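Local coordinates for protein amidohydrolase (Staphylococcus aureus, PDB 3NUR) that probably hydrolyses carbon-nitrogen bonds, as other amidohydrolases do, at a metal site in a TIM barrel, at residues Q80-N84 / Q85-I89; S277-Y280 / Y281-S285; F299-V302 / K303-G307; P322-L325 / G326-L329; L334-E337 / E338-K341. One frame throughout, in Å; residues are numbered along the deposited sequence. Where two conformers were deposited one is given.

Interaction 1: residues Q80-N84 / Q85-I89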
loop_
_atom_site.group_PDB
_atom_site.type_symbol
_atom_site.label_atom_id
_atom_site.label_comp_id
_atom_site.label_asym_id
_atom_site.label_seq_id
_atom_site.Cartn_x
_atom_site.Cartn_y
_atom_site.Cartn_z
ATOM N N GLN A 80 -15.572 15.992 -3.692
ATOM C CA GLN A 80 -15.602 16.620 -5.021
ATOM C C GLN A 80 -14.757 15.772 -5.978
ATOM O O GLN A 80 -15.233 15.426 -7.070
ATOM C CB GLN A 80 -15.037 18.052 -4.966
ATOM C CG GLN A 80 -15.102 18.757 -6.322
ATOM C CD GLN A 80 -14.585 20.164 -6.259
ATOM O OE1 GLN A 80 -13.517 20.470 -6.793
ATOM N NE2 GLN A 80 -15.338 21.058 -5.614
ATOM N N PHE A 81 -13.527 15.394 -5.538
ATOM C CA PHE A 81 -12.637 14.594 -6.365
ATOM C C PHE A 81 -13.262 13.239 -6.679
ATOM O O PHE A 81 -13.306 12.849 -7.839
ATOM C CB PHE A 81 -11.243 14.425 -5.713
ATOM C CG PHE A 81 -10.349 13.448 -6.465
ATOM C CD1 PHE A 81 -9.606 13.866 -7.566
ATOM C CD2 PHE A 81 -10.283 12.109 -6.089
ATOM C CE1 PHE A 81 -8.808 12.958 -8.278
ATOM C CE2 PHE A 81 -9.486 11.203 -6.799
ATOM C CZ PHE A 81 -8.753 11.637 -7.888
HETATM N N MSE A 82 -13.754 12.524 -5.654
HETATM C CA MSE A 82 -14.342 11.202 -5.836
HETATM C C MSE A 82 -15.544 11.228 -6.775
HETATM O O MSE A 82 -15.600 10.416 -7.708
HETATM C CB MSE A 82 -14.739 10.608 -4.496
HETATM C CG MSE A 82 -13.530 10.310 -3.610
HETATM SE SE MSE A 82 -14.097 10.028 -1.787
HETATM C CE MSE A 82 -15.131 8.396 -2.004
ATOM N N ASN A 83 -16.483 12.195 -6.561
ATOM C CA ASN A 83 -17.674 12.307 -7.401
ATOM C C ASN A 83 -17.355 12.617 -8.843
ATOM O O ASN A 83 -17.921 11.987 -9.729
ATOM C CB ASN A 83 -18.660 13.328 -6.835
ATOM C CG ASN A 83 -19.362 12.851 -5.577
ATOM O OD1 ASN A 83 -19.115 11.758 -5.044
ATOM N ND2 ASN A 83 -20.221 13.685 -5.033
ATOM N N ASN A 84 -16.414 13.532 -9.084
ATOM C CA ASN A 84 -16.010 13.903 -10.442
ATOM C C ASN A 84 -15.261 12.790 -11.166
ATOM O O ASN A 84 -15.249 12.762 -12.400
ATOM C CB ASN A 84 -15.145 15.160 -10.414
ATOM C CG ASN A 84 -15.880 16.412 -9.977
ATOM O OD1 ASN A 84 -17.104 16.437 -9.797
ATOM N ND2 ASN A 84 -15.135 17.473 -9.755
ATOM N N GLN A 85 -14.584 11.914 -10.400
ATOM C CA GLN A 85 -13.792 10.812 -10.984
ATOM C C GLN A 85 -14.450 9.439 -10.905
ATOM O O GLN A 85 -13.781 8.417 -11.135
ATOM C CB GLN A 85 -12.370 10.792 -10.393
ATOM C CG GLN A 85 -11.563 12.079 -10.653
ATOM C CD GLN A 85 -11.356 12.433 -12.117
ATOM O OE1 GLN A 85 -11.229 11.569 -12.994
ATOM N NE2 GLN A 85 -11.272 13.730 -12.409
ATOM N N ASP A 86 -15.752 9.401 -10.572
ATOM C CA ASP A 86 -16.548 8.172 -10.489
ATOM C C ASP A 86 -16.011 7.162 -9.461
ATOM O O ASP A 86 -16.056 5.950 -9.686
ATOM C CB ASP A 86 -16.751 7.527 -11.892
ATOM C CG ASP A 86 -17.617 8.335 -12.855
ATOM O OD1 ASP A 86 -18.428 9.169 -12.378
ATOM O OD2 ASP A 86 -17.496 8.124 -14.079
ATOM N N VAL A 87 -15.469 7.671 -8.356
ATOM C CA VAL A 87 -14.965 6.832 -7.272
ATOM C C VAL A 87 -16.090 6.685 -6.251
ATOM O O VAL A 87 -16.472 7.678 -5.623
ATOM C CB VAL A 87 -13.702 7.437 -6.608
ATOM C CG1 VAL A 87 -13.224 6.549 -5.459
ATOM C CG2 VAL A 87 -12.577 7.651 -7.639
ATOM N N GLN A 88 -16.538 5.446 -6.010
ATOM C CA GLN A 88 -17.578 5.149 -5.022
ATOM C C GLN A 88 -16.923 5.069 -3.650
ATOM O O GLN A 88 -17.466 5.601 -2.687
ATOM C CB GLN A 88 -18.269 3.812 -5.354
ATOM C CG GLN A 88 -19.383 3.378 -4.371
ATOM C CD GLN A 88 -20.541 4.350 -4.310
ATOM O OE1 GLN A 88 -21.007 4.723 -3.228
ATOM N NE2 GLN A 88 -21.008 4.808 -5.464
ATOM N N ILE A 89 -15.772 4.357 -3.548
ATOM C CA ILE A 89 -15.104 4.178 -2.263
ATOM C C ILE A 89 -13.632 4.520 -2.304
ATOM O O ILE A 89 -12.916 4.082 -3.216
ATOM C CB ILE A 89 -15.287 2.702 -1.775
ATOM C CG1 ILE A 89 -16.774 2.338 -1.545
ATOM C CG2 ILE A 89 -14.400 2.352 -0.563
ATOM C CD1 ILE A 89 -17.021 0.877 -1.345
#
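F81 sends its ring outward and forward, toward Q85, with CG anti to the backbone N (chi1 173°), and Q85 CG, anti to its own carbonyl carbon (chi1 -61°), lies over one face of that ring. The closest approach is Q85 CG to F81 CE1, 3.7 Å, with the methylene toward the rim of the ring, a CH-pi contact between residues four apart. The bend at chi2 then turns the glutamine amide off the helix, where Q85 OE1 accepts from G326 N and Q85 NE2 donates to the carbonyl of E323. Beneath the ring contact the helix is still bonded, Q85 N reaching F81 O at 3.0 Å. The chain then leaves the helix at Q85, and D86 has positive phi. This is a Schellman motif ending helix 75-84 and leading into strand 87-94 of the TIM barrel: V87 N donates to M82 O at 2.8 Å with a nearly straight bond (164°), the amide lying somewhat out of the carbonyl plane, and D86 N makes a weak bond to N83 O. Around that joint the selenomethionine M82 and V87 cross at about a right angle, M82 CB lying 3.9 Å from V87 CB. The selenomethionine bends at chi3, and its CE comes within 3.7 Å of Q88 O. R128 completes the joint, donating to N83 OD1 and to the carbonyls of V87 and Q88.

Interaction 2: residues S277-Y280 / Y281-S285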
loop_
_atom_site.group_PDB
_atom_site.type_symbol
_atom_site.label_atom_id
_atom_site.label_comp_id
_atom_site.label_asym_id
_atom_site.label_seq_id
_atom_site.Cartn_x
_atom_site.Cartn_y
_atom_site.Cartn_z
ATOM N N SER A 277 7.823 -21.161 -7.152
ATOM C CA SER A 277 8.785 -20.288 -7.831
ATOM C C SER A 277 8.580 -18.871 -7.282
ATOM O O SER A 277 7.492 -18.562 -6.771
ATOM C CB SER A 277 8.564 -20.303 -9.338
ATOM O OG SER A 277 7.395 -19.585 -9.698
ATOM N N VAL A 278 9.601 -18.007 -7.387
ATOM C CA VAL A 278 9.506 -16.627 -6.890
ATOM C C VAL A 278 8.312 -15.873 -7.523
ATOM O O VAL A 278 7.533 -15.235 -6.797
ATOM C CB VAL A 278 10.858 -15.873 -7.050
ATOM C CG1 VAL A 278 10.700 -14.369 -6.813
ATOM C CG2 VAL A 278 11.922 -16.456 -6.122
ATOM N N SER A 279 8.144 -15.981 -8.865
ATOM C CA SER A 279 7.062 -15.285 -9.576
ATOM C C SER A 279 5.677 -15.720 -9.127
ATOM O O SER A 279 4.756 -14.902 -9.133
ATOM C CB SER A 279 7.204 -15.435 -11.087
ATOM O OG SER A 279 6.934 -16.755 -11.525
ATOM N N TYR A 280 5.529 -17.003 -8.720
ATOM C CA TYR A 280 4.251 -17.547 -8.238
ATOM C C TYR A 280 3.644 -16.699 -7.115
ATOM O O TYR A 280 2.434 -16.432 -7.132
ATOM C CB TYR A 280 4.411 -19.007 -7.777
ATOM C CG TYR A 280 3.094 -19.637 -7.383
ATOM C CD1 TYR A 280 2.297 -20.273 -8.325
ATOM C CD2 TYR A 280 2.656 -19.618 -6.061
ATOM C CE1 TYR A 280 1.071 -20.829 -7.976
ATOM C CE2 TYR A 280 1.431 -20.180 -5.696
ATOM C CZ TYR A 280 0.644 -20.787 -6.662
ATOM O OH TYR A 280 -0.541 -21.393 -6.334
ATOM N N TYR A 281 4.469 -16.282 -6.146
ATOM C CA TYR A 281 3.979 -15.469 -5.017
ATOM C C TYR A 281 3.437 -14.115 -5.454
ATOM O O TYR A 281 2.429 -13.668 -4.923
ATOM C CB TYR A 281 5.042 -15.300 -3.951
ATOM C CG TYR A 281 5.500 -16.618 -3.385
ATOM C CD1 TYR A 281 4.782 -17.250 -2.368
ATOM C CD2 TYR A 281 6.616 -17.269 -3.897
ATOM C CE1 TYR A 281 5.225 -18.445 -1.810
ATOM C CE2 TYR A 281 7.066 -18.468 -3.355
ATOM C CZ TYR A 281 6.356 -19.061 -2.323
ATOM O OH TYR A 281 6.781 -20.254 -1.803
ATOM N N PHE A 282 4.065 -13.485 -6.445
ATOM C CA PHE A 282 3.544 -12.200 -6.950
ATOM C C PHE A 282 2.258 -12.395 -7.734
ATOM O O PHE A 282 1.389 -11.516 -7.756
ATOM C CB PHE A 282 4.612 -11.453 -7.766
ATOM C CG PHE A 282 5.707 -10.999 -6.839
ATOM C CD1 PHE A 282 5.524 -9.893 -6.005
ATOM C CD2 PHE A 282 6.901 -11.709 -6.746
ATOM C CE1 PHE A 282 6.502 -9.525 -5.082
ATOM C CE2 PHE A 282 7.901 -11.310 -5.848
ATOM C CZ PHE A 282 7.686 -10.227 -5.014
ATOM N N LYS A 283 2.121 -13.549 -8.374
ATOM C CA LYS A 283 0.916 -13.799 -9.151
ATOM C C LYS A 283 -0.262 -14.251 -8.279
ATOM O O LYS A 283 -1.410 -14.093 -8.690
ATOM C CB LYS A 283 1.193 -14.860 -10.201
ATOM C CG LYS A 283 2.188 -14.440 -11.272
ATOM C CD LYS A 283 2.489 -15.658 -12.134
ATOM C CE LYS A 283 3.695 -15.460 -13.006
ATOM N NZ LYS A 283 3.870 -16.602 -13.941
ATOM N N ASN A 284 0.019 -14.878 -7.117
ATOM C CA ASN A 284 -1.034 -15.463 -6.290
ATOM C C ASN A 284 -1.261 -14.834 -4.923
ATOM O O ASN A 284 -2.334 -15.025 -4.341
ATOM C CB ASN A 284 -0.802 -16.978 -6.190
ATOM C CG ASN A 284 -0.943 -17.634 -7.551
ATOM O OD1 ASN A 284 0.029 -17.804 -8.294
ATOM N ND2 ASN A 284 -2.170 -17.889 -7.970
ATOM N N SER A 285 -0.274 -14.095 -4.407
ATOM C CA SER A 285 -0.358 -13.496 -3.061
ATOM C C SER A 285 -0.203 -11.972 -3.049
ATOM O O SER A 285 -0.205 -11.368 -1.974
ATOM C CB SER A 285 0.685 -14.136 -2.149
ATOM O OG SER A 285 0.501 -15.538 -2.076
HETATM O O HOH W 1 4.706 -18.569 -11.879
#
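The ring of Y280 lies beneath the side chain of N284 one turn further on, with N284 CB placed over the ring face, 4.3 Å from its centroid. H276 also stacks with this tyrosine. Setting CG anti to the backbone N (chi1 -175°) sends the Y280 ring along the helix toward N284, whose own N donates to Y280 O at 2.9 Å. A second pairing runs from S279 to K283. The extended lysine passes its CE within 3.8 Å of S279 OG, and one water joins their ends, giving a proton to S279 OG (2.9 Å) and accepting from K283 NZ (3.0 Å); D266 binds the same serine hydroxyl. On the buried flank V278 CG1 meets F282 CE2 at 4.3 Å, against helices 223-237 and 262-268. At the start, in one of its two conformers, S277 OG accepts a weak bond from Y280 N, a doubtful serine N-cap for the short helix 278-284, which leads into barrel strand 286-288.

Interaction 3: residues F299-V302 / K303-G307; sequences FDLV and KKEVG
K303 lays its aliphatic chain across the ring of F299, with K303 CD 4.0 Å from F299 CE2 and K303 CB over one face. Both residues hold CG anti to the backbone N (F299 chi1 171°, K303 chi1 -170°), and the lysine then runs out straight, carrying its CD past the ring and its ammonium group beyond. On another flank V302 and V306 stand side by side and point the same way, V302 CG1 to V306 CG2 being 3.9 Å. Both valines rest on I288 of strand 286-288. Next come the backbone bonds that set this spacing: K303 N to F299 O at 2.8 Å and V306 N to V302 O at 2.9 Å, each close to linear. Farther out, W254 and L334 pack on F299, K296 forms a salt bridge with D300, and K303 NZ makes a long, weak ion pair with E338. In helix 296-306 of the barrel's outer layer, G307, with positive phi, is the first residue to leave helical backbone angles. The chemistry implies a division of labour within one lysine: its chain packs along an aromatic ring, while its charge reaches the carboxylate of E338 in a pair that is probably weak.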
loop_
_atom_site.group_PDB
_atom_site.type_symbol
_atom_site.label_atom_id
_atom_site.label_comp_id
_atom_site.label_asym_id
_atom_site.label_seq_id
_atom_site.Cartn_x
_atom_site.Cartn_y
_atom_site.Cartn_z
ATOM N N PHE A 299 0.844 -0.502 -17.357
ATOM C CA PHE A 299 -0.381 -1.317 -17.233
ATOM C C PHE A 299 -0.234 -2.585 -18.074
ATOM O O PHE A 299 -0.483 -3.684 -17.570
ATOM C CB PHE A 299 -1.646 -0.547 -17.681
ATOM C CG PHE A 299 -2.833 -1.477 -17.756
ATOM C CD1 PHE A 299 -3.523 -1.846 -16.604
ATOM C CD2 PHE A 299 -3.212 -2.054 -18.971
ATOM C CE1 PHE A 299 -4.557 -2.786 -16.663
ATOM C CE2 PHE A 299 -4.245 -2.989 -19.028
ATOM C CZ PHE A 299 -4.920 -3.336 -17.876
ATOM N N ASP A 300 0.186 -2.437 -19.352
ATOM C CA ASP A 300 0.354 -3.600 -20.242
ATOM C C ASP A 300 1.336 -4.624 -19.682
ATOM O O ASP A 300 1.055 -5.820 -19.747
ATOM C CB ASP A 300 0.783 -3.166 -21.649
ATOM C CG ASP A 300 -0.250 -2.338 -22.397
ATOM O OD1 ASP A 300 -1.434 -2.339 -21.982
ATOM O OD2 ASP A 300 0.131 -1.648 -23.359
ATOM N N LEU A 301 2.466 -4.157 -19.114
ATOM C CA LEU A 301 3.452 -5.073 -18.522
ATOM C C LEU A 301 2.847 -5.853 -17.349
ATOM O O LEU A 301 2.985 -7.076 -17.270
ATOM C CB LEU A 301 4.677 -4.269 -18.043
ATOM C CG LEU A 301 5.761 -5.079 -17.289
ATOM C CD1 LEU A 301 6.598 -5.893 -18.256
ATOM C CD2 LEU A 301 6.665 -4.150 -16.491
ATOM N N VAL A 302 2.161 -5.137 -16.450
ATOM C CA VAL A 302 1.561 -5.711 -15.242
ATOM C C VAL A 302 0.473 -6.711 -15.639
ATOM O O VAL A 302 0.448 -7.817 -15.102
ATOM C CB VAL A 302 1.061 -4.575 -14.296
ATOM C CG1 VAL A 302 0.115 -5.101 -13.211
ATOM C CG2 VAL A 302 2.243 -3.819 -13.672
ATOM N N LYS A 303 -0.375 -6.362 -16.621
ATOM C CA LYS A 303 -1.409 -7.303 -17.083
ATOM C C LYS A 303 -0.784 -8.616 -17.602
ATOM O O LYS A 303 -1.313 -9.691 -17.320
ATOM C CB LYS A 303 -2.279 -6.650 -18.174
ATOM C CG LYS A 303 -3.520 -7.458 -18.555
ATOM C CD LYS A 303 -4.138 -6.917 -19.838
ATOM C CE LYS A 303 -5.252 -7.787 -20.375
ATOM N NZ LYS A 303 -5.787 -7.266 -21.666
ATOM N N LYS A 304 0.326 -8.545 -18.363
ATOM C CA LYS A 304 0.955 -9.762 -18.904
ATOM C C LYS A 304 1.635 -10.601 -17.819
ATOM O O LYS A 304 1.665 -11.822 -17.919
ATOM C CB LYS A 304 2.017 -9.392 -19.973
ATOM C CG LYS A 304 1.456 -8.777 -21.237
ATOM C CD LYS A 304 2.521 -7.920 -21.946
ATOM C CE LYS A 304 1.932 -7.147 -23.102
ATOM N NZ LYS A 304 2.823 -6.042 -23.546
ATOM N N GLU A 305 2.193 -9.938 -16.793
ATOM C CA GLU A 305 2.949 -10.582 -15.717
ATOM C C GLU A 305 2.103 -11.207 -14.620
ATOM O O GLU A 305 2.361 -12.353 -14.252
ATOM C CB GLU A 305 3.963 -9.599 -15.097
ATOM C CG GLU A 305 5.106 -9.224 -16.029
ATOM C CD GLU A 305 5.956 -10.380 -16.520
ATOM O OE1 GLU A 305 6.052 -11.405 -15.806
ATOM O OE2 GLU A 305 6.532 -10.255 -17.625
ATOM N N VAL A 306 1.120 -10.461 -14.081
ATOM C CA VAL A 306 0.274 -10.965 -12.984
ATOM C C VAL A 306 -1.163 -11.255 -13.382
ATOM O O VAL A 306 -1.862 -11.962 -12.659
ATOM C CB VAL A 306 0.348 -10.110 -11.682
ATOM C CG1 VAL A 306 1.776 -10.026 -11.158
ATOM C CG2 VAL A 306 -0.248 -8.717 -11.876
ATOM N N GLY A 307 -1.623 -10.632 -14.458
ATOM C CA GLY A 307 -2.990 -10.831 -14.920
ATOM C C GLY A 307 -3.970 -9.838 -14.340
ATOM O O GLY A 307 -3.709 -9.204 -13.307
#

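Interaction 4: residues P322-L325 / G326-L329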
loop_
_atom_site.group_PDB
_atom_site.type_symbol
_atom_site.label_atom_id
_atom_site.label_comp_id
_atom_site.label_asym_id
_atom_site.label_seq_id
_atom_site.Cartn_x
_atom_site.Cartn_y
_atom_site.Cartn_z
ATOM N N PRO A 322 -5.359 12.737 -10.084
ATOM C CA PRO A 322 -5.375 12.448 -11.530
ATOM C C PRO A 322 -6.680 12.803 -12.218
ATOM O O PRO A 322 -7.734 12.242 -11.908
ATOM C CB PRO A 322 -4.998 10.958 -11.618
ATOM C CG PRO A 322 -5.297 10.400 -10.293
ATOM C CD PRO A 322 -5.256 11.496 -9.280
ATOM N N GLU A 323 -6.605 13.794 -13.127
ATOM C CA GLU A 323 -7.761 14.322 -13.859
ATOM C C GLU A 323 -8.422 13.293 -14.787
ATOM O O GLU A 323 -9.601 13.455 -15.109
ATOM C CB GLU A 323 -7.409 15.636 -14.599
ATOM C CG GLU A 323 -6.567 15.455 -15.854
ATOM C CD GLU A 323 -5.792 16.667 -16.339
ATOM O OE1 GLU A 323 -5.193 17.377 -15.497
ATOM O OE2 GLU A 323 -5.729 16.867 -17.574
ATOM N N LYS A 324 -7.677 12.233 -15.179
ATOM C CA LYS A 324 -8.157 11.159 -16.070
ATOM C C LYS A 324 -8.511 9.854 -15.330
ATOM O O LYS A 324 -8.785 8.832 -15.974
ATOM C CB LYS A 324 -7.115 10.877 -17.167
ATOM C CG LYS A 324 -7.077 11.956 -18.257
ATOM C CD LYS A 324 -5.975 11.683 -19.282
ATOM C CE LYS A 324 -6.342 10.621 -20.301
ATOM N NZ LYS A 324 -5.140 9.900 -20.803
ATOM N N LEU A 325 -8.556 9.891 -13.973
ATOM C CA LEU A 325 -8.898 8.692 -13.208
ATOM C C LEU A 325 -10.179 7.992 -13.699
ATOM O O LEU A 325 -10.168 6.782 -13.935
ATOM C CB LEU A 325 -8.970 8.999 -11.703
ATOM C CG LEU A 325 -9.029 7.754 -10.823
ATOM C CD1 LEU A 325 -7.638 7.066 -10.736
ATOM C CD2 LEU A 325 -9.502 8.097 -9.464
ATOM N N GLY A 326 -11.232 8.768 -13.929
ATOM C CA GLY A 326 -12.524 8.237 -14.350
ATOM C C GLY A 326 -12.637 7.743 -15.777
ATOM O O GLY A 326 -13.637 7.102 -16.113
ATOM N N VAL A 327 -11.627 8.038 -16.640
ATOM C CA VAL A 327 -11.663 7.611 -18.042
ATOM C C VAL A 327 -10.487 6.708 -18.455
ATOM O O VAL A 327 -10.544 6.097 -19.517
ATOM C CB VAL A 327 -11.858 8.810 -19.028
ATOM C CG1 VAL A 327 -13.166 9.561 -18.743
ATOM C CG2 VAL A 327 -10.665 9.760 -19.003
ATOM N N PHE A 328 -9.434 6.618 -17.624
ATOM C CA PHE A 328 -8.227 5.849 -17.947
ATOM C C PHE A 328 -8.509 4.407 -18.324
ATOM O O PHE A 328 -7.939 3.912 -19.294
ATOM C CB PHE A 328 -7.193 5.928 -16.818
ATOM C CG PHE A 328 -5.940 5.097 -17.015
ATOM C CD1 PHE A 328 -5.033 5.404 -18.023
ATOM C CD2 PHE A 328 -5.649 4.034 -16.163
ATOM C CE1 PHE A 328 -3.876 4.631 -18.203
ATOM C CE2 PHE A 328 -4.462 3.297 -16.309
ATOM C CZ PHE A 328 -3.584 3.604 -17.330
ATOM N N LEU A 329 -9.399 3.743 -17.581
ATOM C CA LEU A 329 -9.711 2.334 -17.869
ATOM C C LEU A 329 -10.405 2.111 -19.218
ATOM O O LEU A 329 -10.447 0.979 -19.703
ATOM C CB LEU A 329 -10.463 1.666 -16.702
ATOM C CG LEU A 329 -9.746 1.703 -15.343
ATOM C CD1 LEU A 329 -10.643 1.159 -14.245
ATOM C CD2 LEU A 329 -8.418 0.939 -15.372
HETATM O O HOH W 2 -11.271 4.755 -15.562
#
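Two backbone amides converge on the carbonyl of K324, and these hydrogen bonds carry most of the contact. F328 N donates at 2.8 Å to K324 O, arriving almost head-on along the carbonyl bond (C=O...N angle 176°). V327 N reaches K324 O at 3.0 Å from above the carbonyl plane, well away from the direction of either lone pair. One oxygen thus closes two overlapping turns, an i+3 (3-10) turn to V327 and an i+4 (alpha) turn to F328. Ahead of them P322 to L325 forms a type I beta turn, in which L325 N donates to P322 O at 3.2 Å. Turn and weakly bonded helix 325-328 together belong to the connection that runs from the barrel toward helix 336-351. Water extends the bonding by one step: a single molecule donates to L325 O (2.8 Å) and accepts from L329 N (2.9 Å), bridging two backbone groups four residues apart. L325 O also takes a bond from the hydroxyl of Y313. Apolar contact between the segments is slight. V327 turns CG2 into the position between its backbone N and carbonyl carbon (chi1 -59° for CG1), which brings that methyl to 4.1 Å from K324 CB. F328 sends its ring away toward L294 and Y313, touching K324 O with its CB. Charge enters through K324, whose chain bends at chi3 and whose NZ forms a salt bridge with E331.

Interaction 5: residues L334-E337 / E338-K341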
loop_
_atom_site.group_PDB
_atom_site.type_symbol
_atom_site.label_atom_id
_atom_site.label_comp_id
_atom_site.label_asym_id
_atom_site.label_seq_id
_atom_site.Cartn_x
_atom_site.Cartn_y
_atom_site.Cartn_z
ATOM N N LEU A 334 -9.485 -2.751 -23.048
ATOM C CA LEU A 334 -9.985 -3.803 -22.175
ATOM C C LEU A 334 -11.429 -4.199 -22.502
ATOM O O LEU A 334 -12.215 -3.365 -22.961
ATOM C CB LEU A 334 -9.951 -3.321 -20.707
ATOM C CG LEU A 334 -8.581 -2.963 -20.097
ATOM C CD1 LEU A 334 -8.779 -2.249 -18.758
ATOM C CD2 LEU A 334 -7.717 -4.204 -19.936
ATOM N N THR A 335 -11.796 -5.435 -22.169
ATOM C CA THR A 335 -13.197 -5.889 -22.254
ATOM C C THR A 335 -13.926 -5.224 -21.056
ATOM O O THR A 335 -13.273 -4.771 -20.108
ATOM C CB THR A 335 -13.287 -7.421 -22.086
ATOM O OG1 THR A 335 -12.795 -7.785 -20.788
ATOM C CG2 THR A 335 -12.543 -8.187 -23.181
ATOM N N ASP A 336 -15.261 -5.205 -21.083
ATOM C CA ASP A 336 -16.076 -4.693 -19.975
ATOM C C ASP A 336 -15.818 -5.516 -18.717
ATOM O O ASP A 336 -15.726 -4.941 -17.639
ATOM C CB ASP A 336 -17.573 -4.722 -20.340
ATOM C CG ASP A 336 -17.992 -3.625 -21.315
ATOM O OD1 ASP A 336 -17.138 -2.782 -21.671
ATOM O OD2 ASP A 336 -19.182 -3.593 -21.698
ATOM N N GLU A 337 -15.635 -6.849 -18.855
ATOM C CA GLU A 337 -15.324 -7.738 -17.741
ATOM C C GLU A 337 -14.017 -7.261 -17.047
ATOM O O GLU A 337 -13.985 -7.127 -15.828
ATOM C CB GLU A 337 -15.155 -9.193 -18.239
ATOM C CG GLU A 337 -14.981 -10.179 -17.092
ATOM C CD GLU A 337 -14.384 -11.547 -17.384
ATOM O OE1 GLU A 337 -13.793 -11.746 -18.470
ATOM O OE2 GLU A 337 -14.452 -12.410 -16.479
ATOM N N GLU A 338 -12.962 -7.016 -17.831
ATOM C CA GLU A 338 -11.667 -6.572 -17.314
ATOM C C GLU A 338 -11.777 -5.224 -16.614
ATOM O O GLU A 338 -11.195 -5.069 -15.540
ATOM C CB GLU A 338 -10.630 -6.495 -18.431
ATOM C CG GLU A 338 -10.142 -7.856 -18.893
ATOM C CD GLU A 338 -9.391 -7.851 -20.209
ATOM O OE1 GLU A 338 -9.590 -6.912 -21.016
ATOM O OE2 GLU A 338 -8.638 -8.819 -20.456
ATOM N N LYS A 339 -12.512 -4.250 -17.215
ATOM C CA LYS A 339 -12.713 -2.926 -16.624
ATOM C C LYS A 339 -13.422 -3.078 -15.287
ATOM O O LYS A 339 -13.009 -2.449 -14.311
ATOM C CB LYS A 339 -13.594 -2.054 -17.528
ATOM C CG LYS A 339 -12.947 -1.583 -18.804
ATOM C CD LYS A 339 -13.890 -0.596 -19.468
ATOM C CE LYS A 339 -13.646 -0.511 -20.936
ATOM N NZ LYS A 339 -14.462 0.557 -21.558
ATOM N N GLU A 340 -14.480 -3.913 -15.240
ATOM C CA GLU A 340 -15.245 -4.165 -13.991
ATOM C C GLU A 340 -14.352 -4.727 -12.874
ATOM O O GLU A 340 -14.445 -4.271 -11.724
ATOM C CB GLU A 340 -16.435 -5.103 -14.246
ATOM C CG GLU A 340 -17.579 -4.473 -15.023
ATOM C CD GLU A 340 -18.718 -5.427 -15.352
ATOM O OE1 GLU A 340 -19.075 -6.257 -14.483
ATOM O OE2 GLU A 340 -19.271 -5.329 -16.473
ATOM N N LYS A 341 -13.466 -5.671 -13.231
ATOM C CA LYS A 341 -12.532 -6.304 -12.292
ATOM C C LYS A 341 -11.593 -5.277 -11.647
ATOM O O LYS A 341 -11.497 -5.206 -10.412
ATOM C CB LYS A 341 -11.734 -7.435 -12.979
ATOM C CG LYS A 341 -12.561 -8.690 -13.230
ATOM C CD LYS A 341 -11.728 -9.804 -13.853
ATOM C CE LYS A 341 -12.459 -11.121 -13.768
ATOM N NZ LYS A 341 -11.648 -12.227 -14.337
HETATM O O HOH W 3 -17.344 -0.183 -21.793
HETATM O O HOH W 4 -10.958 -11.558 -17.290
#
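T335 and E338 exchange hydrogen bonds in both directions, forming a capping box at the start of helix 336-351. E338 N donates to T335 OG1 at 3.1 Å, and T335 N returns a bond of 2.9 Å to E338 OE1, meeting that oxygen on its anti side and 29° out of the carboxylate plane. The threonine hydroxyl oxygen stands between its backbone N and carbonyl carbon (chi1 62°), facing the amide of E338. L334 covers the box, its CD2 3.5 Å from E338 OE1. Further along, E337 and K341 lie side by side in a stretched salt bridge, E337 OE2 to K341 NZ 3.5 Å, with a water that accepts from K341 NZ and gives a weak bond to E337 OE1; D309 also pairs with K341. Another water links D336 OD1 to K339 NZ, which has a salt bridge to D330. This is a surface contact: L334 anchors the helix start against F299 and K303 of helix 296-306 and against I342 one turn beyond the box.

All five local contacts join into a chain of neighbours. Interaction 1 touches interaction 4 through the Q85 amide and through V87 CG2 against L325 CD2 (3.6 Å). Interaction 4 meets interaction 5 where the carbonyl oxygen of L329 packs on L334 and K339, and interaction 5 leans on interaction 3 through L334 and F299. Interaction 2 joins from the other end, F282 O lying 3.7 Å from V306 CG1. Interactions 1 to 4 are partly buried, though interaction 4 relies chiefly on backbone bonds. Interaction 5, at the surface, adds a carboxylate cap and salt bridges to bridging waters like those of interactions 2 and 4. Interactions 2 and 5 start helices with side-chain caps, weak and doubtful in the former.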